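Local coordinates for enterobactin synthetase component F-related protein (Vibrio cholerae serotype O1, PDB 4OXI) that probably activates glycine with ATP as an adenylation enzyme of a lipopolysaccharide-modifying pathway that confers antimicrobial peptide resistance, and binds the intermediate glycyl-adenosine-5'-phosphate, at residues A[126-131]-A[263-268]; A[101-106]-A[152-157]. All blocks are in the same frame, centred on the assembly; numbering follows the deposited sequence.

Overall arrangement
Contact 1 is buried, about 7 Å from the centre of the chain, whereas contact 2 is partly buried and lies about 18 Å out; their centres are about 12 Å apart. Residues 101-106 and 126-131 continue from the neighbouring strands 99-102 and 123-126 of one parallel five-stranded sheet. Contact 2 stays within this sheet, reaching the start of helix 155-164 after strand 147-149; contact 1 leaves it for the loop after strand 257-260 of a mixed sheet. Contact 1 is largely apolar between its segments, and its far side reaches the ligand. Contact 2 combines leucine packing with an arginine, a glutamine and bridging waters. A probable hydrogen bond from R157 NH2 to N128 O, the D263-R106 salt bridge and L127 packing on L103 tie the two.

Contact 1: A[126-131]-A[263-268]; sequences PLNARA and DLTFDL. With GAP (glycyl-adenosine-5'-phosphate), chain B.
The P126 ring lies against the D263-F266 turn, its CG 3.3 Å from L264 O and its CB 4.1 Å from L264 CB. Farther along 263-268, the flat F266 ring has L268 CG on one face, offset toward the rim, and the glycyl carbonyl O of GAP in plane at its edge; the phosphate oxygen O2A approaches obliquely, 3.3 Å from CE1. T265 presses its methyl against the backbone of 126-131: CG2 sits 3.5 Å from N128 N and also touches P126 O. With OG1 between the backbone N and carbonyl carbon (chi1 47°), CG2 is the branch turned to this backbone.

The N128 side chain crosses T265 at about a right angle, ND2 standing 3.9 Å from OG1. Its OD1 takes R130 N on an in-plane lone pair at 2.9 Å, nearly straight at 167°; this Asx turn fixes the amide's rotation over the N128-A131 turn. L264 meanwhile packs on helix 108-119, and P126 on M220.

No hydrogen bond joins the two segments, which meet by van der Waals packing of P126, L264 and the T265 methyl. Polar recognition begins just past this packing, where D267 OD1 accepts the glycyl amine of GAP at 2.7 Å. This carboxylate would probably stabilise a positively charged amine, consistent with anchoring the amino-acid end of the adenylate in its pocket.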
ATOM      1  N   PRO A 126       3.154  -9.513   1.401  1.00 16.24           N
ATOM      2  CA  PRO A 126       4.424  -8.832   1.657  1.00 18.09           C
ATOM      3  C   PRO A 126       4.652  -8.667   3.156  1.00 20.39           C
ATOM      4  O   PRO A 126       3.715  -8.328   3.877  1.00 22.56           O
ATOM      5  CB  PRO A 126       4.224  -7.462   0.989  1.00 16.75           C
ATOM      6  CG  PRO A 126       2.749  -7.236   0.983  1.00 16.43           C
ATOM      7  CD  PRO A 126       2.124  -8.611   0.847  1.00 20.07           C
ATOM      8  N   LEU A 127       5.875  -8.898   3.617  1.00 19.28           N
ATOM      9  CA  LEU A 127       6.187  -8.775   5.040  1.00 18.85           C
ATOM     10  C   LEU A 127       6.923  -7.459   5.282  1.00 22.54           C
ATOM     11  O   LEU A 127       7.782  -7.068   4.487  1.00 21.44           O
ATOM     12  CB  LEU A 127       7.076  -9.948   5.470  1.00 17.55           C
ATOM     13  CG  LEU A 127       6.505 -11.345   5.253  1.00 17.91           C
ATOM     14  CD1 LEU A 127       7.534 -12.444   5.542  1.00 18.23           C
ATOM     15  CD2 LEU A 127       5.260 -11.541   6.119  1.00 16.82           C
ATOM     16  N   ASN A 128       6.607  -6.764   6.371  1.00 22.91           N
ATOM     17  CA  ASN A 128       7.240  -5.467   6.621  1.00 22.19           C
ATOM     18  C   ASN A 128       8.747  -5.608   6.803  1.00 21.78           C
ATOM     19  O   ASN A 128       9.208  -6.543   7.461  1.00 20.12           O
ATOM     20  CB  ASN A 128       6.616  -4.799   7.845  1.00 25.37           C
ATOM     21  CG  ASN A 128       6.936  -3.324   7.919  1.00 26.60           C
ATOM     22  OD1 ASN A 128       8.086  -2.935   8.145  1.00 26.56           O
ATOM     23  ND2 ASN A 128       5.923  -2.492   7.717  1.00 25.73           N
ATOM     24  N   ALA A 129       9.516  -4.683   6.228  1.00 24.48           N
ATOM     25  CA  ALA A 129      10.985  -4.738   6.309  1.00 26.07           C
ATOM     26  C   ALA A 129      11.483  -4.663   7.748  1.00 27.40           C
ATOM     27  O   ALA A 129      12.589  -5.104   8.057  1.00 26.59           O
ATOM     28  CB  ALA A 129      11.629  -3.613   5.474  1.00 24.90           C
ATOM     29  N   ARG A 130      10.665  -4.101   8.629  1.00 25.82           N
ATOM     30  CA  ARG A 130      11.062  -3.983  10.029  1.00 30.76           C
ATOM     31  C   ARG A 130      10.173  -4.777  10.988  1.00 30.71           C
ATOM     32  O   ARG A 130      10.131  -4.505  12.176  1.00 29.97           O
ATOM     33  CB  ARG A 130      11.174  -2.501  10.415  1.00 29.84           C
ATOM     34  CG  ARG A 130      12.218  -1.802   9.529  1.00 31.79           C
ATOM     35  CD  ARG A 130      12.584  -0.414   9.991  1.00 40.65           C
ATOM     36  NE  ARG A 130      11.444   0.486   9.896  1.00 40.34           N
ATOM     37  CZ  ARG A 130      11.455   1.753  10.304  1.00 51.46           C
ATOM     38  NH1 ARG A 130      10.353   2.497  10.178  1.00 47.12           N
ATOM     39  NH2 ARG A 130      12.560   2.276  10.841  1.00 48.53           N
ATOM     40  N   ALA A 131       9.458  -5.766  10.463  1.00 29.73           N
ATOM     41  CA  ALA A 131       8.721  -6.678  11.325  1.00 25.53           C
ATOM     42  C   ALA A 131       9.702  -7.565  12.068  1.00 28.93           C
ATOM     43  O   ALA A 131      10.723  -8.010  11.514  1.00 26.82           O
ATOM     44  CB  ALA A 131       7.763  -7.533  10.516  1.00 26.01           C
ATOM     45  N   ASP A 263       6.669   1.296   0.068  1.00 19.71           N
ATOM     46  CA  ASP A 263       6.953  -0.055   0.558  1.00 19.14           C
ATOM     47  C   ASP A 263       5.952  -1.057  -0.027  1.00 20.37           C
ATOM     48  O   ASP A 263       4.797  -0.704  -0.305  1.00 18.27           O
ATOM     49  CB  ASP A 263       6.883  -0.092   2.097  1.00 21.94           C
ATOM     50  CG  ASP A 263       7.975   0.770   2.772  1.00 29.78           C
ATOM     51  OD1 ASP A 263       9.083   0.940   2.196  1.00 34.96           O
ATOM     52  OD2 ASP A 263       7.722   1.278   3.890  1.00 30.92           O
ATOM     53  N   LEU A 264       6.397  -2.297  -0.222  1.00 20.08           N
ATOM     54  CA  LEU A 264       5.555  -3.363  -0.777  1.00 20.84           C
ATOM     55  C   LEU A 264       4.379  -3.727   0.137  1.00 20.90           C
ATOM     56  O   LEU A 264       3.405  -4.317  -0.312  1.00 22.58           O
ATOM     57  CB  LEU A 264       6.397  -4.611  -1.081  1.00 15.53           C
ATOM     58  CG  LEU A 264       7.434  -4.401  -2.200  1.00 23.64           C
ATOM     59  CD1 LEU A 264       8.351  -5.602  -2.337  1.00 22.22           C
ATOM     60  CD2 LEU A 264       6.758  -4.122  -3.531  1.00 17.21           C
ATOM     61  N   THR A 265       4.476  -3.384   1.418  1.00 18.65           N
ATOM     62  CA  THR A 265       3.367  -3.595   2.353  1.00 21.36           C
ATOM     63  C   THR A 265       2.269  -2.539   2.213  1.00 21.50           C
ATOM     64  O   THR A 265       1.234  -2.651   2.858  1.00 20.78           O
ATOM     65  CB  THR A 265       3.846  -3.544   3.829  1.00 20.84           C
ATOM     66  OG1 THR A 265       4.687  -2.397   4.016  1.00 22.11           O
ATOM     67  CG2 THR A 265       4.616  -4.817   4.208  1.00 19.66           C
ATOM     68  N   PHE A 266       2.516  -1.499   1.414  1.00 20.10           N
ATOM     69  CA  PHE A 266       1.549  -0.401   1.208  1.00 22.27           C
ATOM     70  C   PHE A 266       0.973  -0.610  -0.192  1.00 24.28           C
ATOM     71  O   PHE A 266       1.740  -0.859  -1.143  1.00 21.36           O
ATOM     72  CB  PHE A 266       2.287   0.949   1.272  1.00 21.51           C
ATOM     73  CG  PHE A 266       1.385   2.159   1.354  1.00 26.40           C
ATOM     74  CD1 PHE A 266       0.028   2.038   1.660  1.00 31.35           C
ATOM     75  CD2 PHE A 266       1.898   3.434   1.119  1.00 29.14           C
ATOM     76  CE1 PHE A 266      -0.804   3.163   1.733  1.00 28.77           C
ATOM     77  CE2 PHE A 266       1.074   4.570   1.192  1.00 31.34           C
ATOM     78  CZ  PHE A 266      -0.277   4.430   1.501  1.00 32.25           C
ATOM     79  N   ASP A 267      -0.352  -0.532  -0.342  1.00 21.77           N
ATOM     80  CA  ASP A 267      -0.938  -0.895  -1.634  1.00 19.95           C
ATOM     81  C   ASP A 267      -0.624   0.056  -2.804  1.00 21.23           C
ATOM     82  O   ASP A 267      -0.866  -0.294  -3.955  1.00 20.17           O
ATOM     83  CB  ASP A 267      -2.435  -1.245  -1.539  1.00 16.46           C
ATOM     84  CG  ASP A 267      -3.319  -0.040  -1.250  1.00 25.15           C
ATOM     85  OD1 ASP A 267      -2.805   1.103  -1.156  1.00 25.63           O
ATOM     86  OD2 ASP A 267      -4.554  -0.242  -1.136  1.00 25.53           O
ATOM     87  N   LEU A 268      -0.061   1.230  -2.522  1.00 21.43           N
ATOM     88  CA  LEU A 268       0.455   2.087  -3.598  1.00 18.69           C
ATOM     89  C   LEU A 268       1.498   1.362  -4.438  1.00 21.83           C
ATOM     90  O   LEU A 268       1.647   1.653  -5.630  1.00 21.34           O
ATOM     91  CB  LEU A 268       1.057   3.377  -3.052  1.00 21.79           C
ATOM     92  CG  LEU A 268       0.108   4.335  -2.314  1.00 26.54           C
ATOM     93  CD1 LEU A 268       0.765   5.703  -2.163  1.00 22.49           C
ATOM     94  CD2 LEU A 268      -1.224   4.468  -3.041  1.00 22.03           C
TER
HETATM   95  N   GAP B 601      -4.712   2.982  -0.598  1.00 26.37           N
HETATM   96  CA  GAP B 601      -4.079   4.319  -0.399  1.00 32.47           C
HETATM   97  C   GAP B 601      -4.002   4.559   1.097  1.00 40.11           C
HETATM   98  O   GAP B 601      -3.500   5.558   1.578  1.00 44.62           O
HETATM   99  PA  GAP B 601      -4.580   3.483   3.560  1.00 30.14           P
HETATM  100  O1A GAP B 601      -5.588   2.403   3.862  1.00 28.01           O
HETATM  101  O2A GAP B 601      -3.160   3.389   4.093  1.00 34.80           O
HETATM  102  O3A GAP B 601      -4.570   3.538   1.958  1.00 30.94           O
HETATM  103  C5' GAP B 601      -6.633   5.101   3.769  1.00 27.31           C
HETATM  104  O5' GAP B 601      -5.249   4.867   4.033  1.00 32.16           O
HETATM  105  C4' GAP B 601      -7.025   6.436   4.369  1.00 26.73           C
HETATM  106  O4' GAP B 601      -6.099   7.439   3.944  1.00 30.58           O
HETATM  107  C3' GAP B 601      -8.357   6.948   3.867  1.00 27.56           C
HETATM  108  O3' GAP B 601      -9.439   6.381   4.604  1.00 26.99           O
HETATM  109  C2' GAP B 601      -8.214   8.447   4.064  1.00 28.06           C
HETATM  110  O2' GAP B 601      -8.370   8.782   5.434  1.00 23.13           O
HETATM  111  C1' GAP B 601      -6.750   8.701   3.814  1.00 26.93           C
HETATM  112  N9  GAP B 601      -6.567   9.187   2.428  1.00 26.75           N
HETATM  113  C8  GAP B 601      -6.220   8.430   1.371  1.00 24.07           C
HETATM  114  N7  GAP B 601      -6.118   9.179   0.245  1.00 23.89           N
HETATM  115  C5  GAP B 601      -6.420  10.451   0.584  1.00 24.59           C
HETATM  116  C6  GAP B 601      -6.521  11.741  -0.130  1.00 23.82           C
HETATM  117  N6  GAP B 601      -6.245  11.824  -1.459  1.00 23.60           N
HETATM  118  N1  GAP B 601      -6.875  12.827   0.596  1.00 28.61           N
HETATM  119  C2  GAP B 601      -7.138  12.757   1.922  1.00 28.26           C
HETATM  120  N3  GAP B 601      -7.065  11.612   2.628  1.00 26.95           N
HETATM  121  C4  GAP B 601      -6.713  10.450   2.025  1.00 23.82           C

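Contact 2: A[101-106]-A[152-157]; sequences AILSVR and AQQLSR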
ATOM      1  N   ALA A 101       4.614 -15.715   1.192  1.00 20.01           N
ATOM      2  CA  ALA A 101       5.006 -14.499   1.892  1.00 18.46           C
ATOM      3  C   ALA A 101       6.321 -13.994   1.319  1.00 20.87           C
ATOM      4  O   ALA A 101       7.189 -14.775   0.933  1.00 23.51           O
ATOM      5  CB  ALA A 101       5.130 -14.745   3.366  1.00 18.82           C
ATOM      6  N   ILE A 102       6.466 -12.683   1.243  1.00 18.01           N
ATOM      7  CA  ILE A 102       7.645 -12.118   0.607  1.00 21.38           C
ATOM      8  C   ILE A 102       8.454 -11.294   1.593  1.00 19.92           C
ATOM      9  O   ILE A 102       8.014 -10.228   2.012  1.00 20.45           O
ATOM     10  CB  ILE A 102       7.257 -11.259  -0.610  1.00 21.85           C
ATOM     11  CG1 ILE A 102       6.403 -12.095  -1.580  1.00 19.47           C
ATOM     12  CG2 ILE A 102       8.512 -10.721  -1.299  1.00 18.37           C
ATOM     13  CD1 ILE A 102       6.212 -11.457  -2.922  1.00 25.37           C
ATOM     14  N   LEU A 103       9.624 -11.809   1.970  1.00 18.78           N
ATOM     15  CA  LEU A 103      10.478 -11.179   2.979  1.00 22.50           C
ATOM     16  C   LEU A 103      11.442 -10.204   2.297  1.00 23.19           C
ATOM     17  O   LEU A 103      11.835  -9.175   2.856  1.00 23.21           O
ATOM     18  CB  LEU A 103      11.272 -12.256   3.740  1.00 21.65           C
ATOM     19  CG  LEU A 103      12.112 -11.842   4.959  1.00 24.18           C
ATOM     20  CD1 LEU A 103      11.223 -11.422   6.120  1.00 19.40           C
ATOM     21  CD2 LEU A 103      13.036 -12.987   5.381  1.00 23.80           C
ATOM     22  N   SER A 104      11.827 -10.549   1.080  1.00 21.32           N
ATOM     23  CA  SER A 104      12.671  -9.693   0.259  1.00 20.30           C
ATOM     24  C   SER A 104      12.010  -8.332   0.069  1.00 25.64           C
ATOM     25  O   SER A 104      10.786  -8.256  -0.104  1.00 25.75           O
ATOM     26  CB  SER A 104      12.872 -10.360  -1.099  1.00 23.05           C
ATOM     27  OG  SER A 104      13.409  -9.428  -2.021  1.00 32.61           O
ATOM     28  N   VAL A 105      12.804  -7.263   0.113  1.00 22.28           N
ATOM     29  CA  VAL A 105      12.298  -5.915  -0.150  1.00 24.08           C
ATOM     30  C   VAL A 105      13.232  -5.114  -1.062  1.00 23.95           C
ATOM     31  O   VAL A 105      14.448  -5.258  -0.977  1.00 22.53           O
ATOM     32  CB  VAL A 105      12.063  -5.119   1.160  1.00 27.10           C
ATOM     33  CG1 VAL A 105      10.935  -5.751   1.964  1.00 23.52           C
ATOM     34  CG2 VAL A 105      13.347  -5.041   1.987  1.00 27.13           C
ATOM     35  N   ARG A 106      12.647  -4.282  -1.933  1.00 27.43           N
ATOM     36  CA  ARG A 106      13.395  -3.395  -2.839  1.00 22.82           C
ATOM     37  C   ARG A 106      14.515  -4.113  -3.544  1.00 25.96           C
ATOM     38  O   ARG A 106      15.626  -3.596  -3.676  1.00 23.35           O
ATOM     39  CB  ARG A 106      13.922  -2.152  -2.106  1.00 21.23           C
ATOM     40  CG  ARG A 106      12.770  -1.226  -1.697  1.00 26.00           C
ATOM     41  CD  ARG A 106      13.199   0.067  -1.030  1.00 25.99           C
ATOM     42  NE  ARG A 106      12.027   0.664  -0.389  1.00 26.69           N
ATOM     43  CZ  ARG A 106      11.084   1.353  -1.030  1.00 28.17           C
ATOM     44  NH1 ARG A 106      11.177   1.572  -2.344  1.00 25.50           N
ATOM     45  NH2 ARG A 106      10.047   1.829  -0.349  1.00 25.29           N
ATOM     46  N   ALA A 152      19.476 -12.570  -0.458  1.00 26.45           N
ATOM     47  CA  ALA A 152      20.693 -12.526   0.360  1.00 28.24           C
ATOM     48  C   ALA A 152      20.644 -11.512   1.507  1.00 28.48           C
ATOM     49  O   ALA A 152      21.147 -11.778   2.599  1.00 34.82           O
ATOM     50  CB  ALA A 152      21.907 -12.270  -0.523  1.00 27.13           C
ATOM     51  N   GLN A 153      20.023 -10.361   1.276  1.00 27.72           N
ATOM     52  CA  GLN A 153      19.957  -9.324   2.300  1.00 31.00           C
ATOM     53  C   GLN A 153      19.115  -9.749   3.517  1.00 33.56           C
ATOM     54  O   GLN A 153      19.312  -9.248   4.630  1.00 32.72           O
ATOM     55  CB  GLN A 153      19.447  -8.008   1.678  1.00 33.05           C
ATOM     56  CG  GLN A 153      18.900  -6.991   2.669  1.00 40.45           C
ATOM     57  CD  GLN A 153      18.452  -5.682   2.004  1.00 60.73           C
ATOM     58  OE1 GLN A 153      18.795  -5.409   0.850  1.00 62.78           O
ATOM     59  NE2 GLN A 153      17.688  -4.868   2.738  1.00 53.33           N
ATOM     60  N   GLN A 154      18.196 -10.696   3.322  1.00 29.56           N
ATOM     61  CA  GLN A 154      17.277 -11.079   4.404  1.00 27.96           C
ATOM     62  C   GLN A 154      17.663 -12.355   5.171  1.00 25.09           C
ATOM     63  O   GLN A 154      16.933 -12.790   6.064  1.00 25.14           O
ATOM     64  CB  GLN A 154      15.861 -11.245   3.837  1.00 27.04           C
ATOM     65  CG  GLN A 154      15.339 -10.010   3.113  1.00 25.05           C
ATOM     66  CD  GLN A 154      15.087  -8.864   4.071  1.00 27.90           C
ATOM     67  OE1 GLN A 154      14.769  -9.077   5.243  1.00 32.78           O
ATOM     68  NE2 GLN A 154      15.242  -7.649   3.587  1.00 25.47           N
ATOM     69  N   LEU A 155      18.783 -12.974   4.818  1.00 25.15           N
ATOM     70  CA  LEU A 155      19.145 -14.255   5.421  1.00 28.94           C
ATOM     71  C   LEU A 155      19.288 -14.187   6.942  1.00 29.13           C
ATOM     72  O   LEU A 155      18.900 -15.117   7.655  1.00 30.78           O
ATOM     73  CB  LEU A 155      20.418 -14.815   4.795  1.00 28.45           C
ATOM     74  CG  LEU A 155      20.305 -15.193   3.319  1.00 29.61           C
ATOM     75  CD1 LEU A 155      21.598 -15.849   2.829  1.00 28.45           C
ATOM     76  CD2 LEU A 155      19.104 -16.091   3.063  1.00 25.83           C
ATOM     77  N   SER A 156      19.822 -13.082   7.445  1.00 27.63           N
ATOM     78  CA  SER A 156      19.942 -12.904   8.889  1.00 28.74           C
ATOM     79  C   SER A 156      18.578 -12.852   9.590  1.00 30.43           C
ATOM     80  O   SER A 156      18.388 -13.501  10.621  1.00 37.38           O
ATOM     81  CB  SER A 156      20.796 -11.666   9.201  1.00 35.02           C
ATOM     82  OG  SER A 156      20.256 -10.938  10.289  1.00 39.34           O
ATOM     83  N   ARG A 157      17.618 -12.096   9.052  1.00 27.63           N
ATOM     84  CA  ARG A 157      16.276 -12.088   9.642  1.00 25.47           C
ATOM     85  C   ARG A 157      15.605 -13.445   9.494  1.00 27.66           C
ATOM     86  O   ARG A 157      14.860 -13.891  10.376  1.00 27.23           O
ATOM     87  CB  ARG A 157      15.386 -11.033   8.985  1.00 26.53           C
ATOM     88  CG  ARG A 157      15.704  -9.605   9.367  1.00 27.17           C
ATOM     89  CD  ARG A 157      14.901  -8.672   8.497  1.00 23.88           C
ATOM     90  NE  ARG A 157      13.496  -8.628   8.896  1.00 25.08           N
ATOM     91  CZ  ARG A 157      12.497  -8.373   8.062  1.00 24.09           C
ATOM     92  NH1 ARG A 157      12.739  -8.190   6.764  1.00 21.29           N
ATOM     93  NH2 ARG A 157      11.258  -8.304   8.522  1.00 21.79           N
TER
HETATM   94  O   HOH W   1      10.565  -7.925   4.841  1.00 21.43           O
HETATM   95  O   HOH W   2      15.700  -7.432   0.446  1.00 27.83           O
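L103 meets two side chains of 152-157 at once: CD2 packs 3.7 Å from Q154 CB, and CD1 lies over one face of the R157 guanidinium, 3.6 Å from NH1 and offset toward the rim. With CG anti to the backbone N (chi1 -173°), the leucine fork is carried out to the turn that leads into helix 155-164. This is the tight part of the contact. Q154 folds back at chi2 (-68°) and lays its amide by the L103 carbonyl, CD being 3.5 Å from L103 O, while CG rests near S104 CA. Its OE1 accepts R157 NH1 at 2.7 Å, the donor standing 36° above the amide plane and so away from the lone pairs. A water in the plane of the guanidinium edge accepts from NH1 and lies within hydrogen-bonding distance of L103 O, to which it probably donates, so two partners grip this nitrogen beside the leucine.

The looser side is at V105 and Q153. V105 CG2 touches Q154 NE2, at 3.6 Å, and comes no nearer than 4.4 Å to NE2 of the exposed Q153. A second water supplements this thin contact, accepting from V105 N at 2.9 Å and from Q154 NE2 over a longer 3.2 Å. No direct hydrogen bond crosses between the segments; the two waters bridge them.

S104 OG hydrogen-bonds D151 OD2, and its side chain packs on A109 and A110 of helix 108-119. Strand 99-102 runs between 123-126 and 147-149 in the parallel sheet, while L103 and R157 both lean on I136 of helix 133-142, and R157 NH2 reaches A131 O just before that helix.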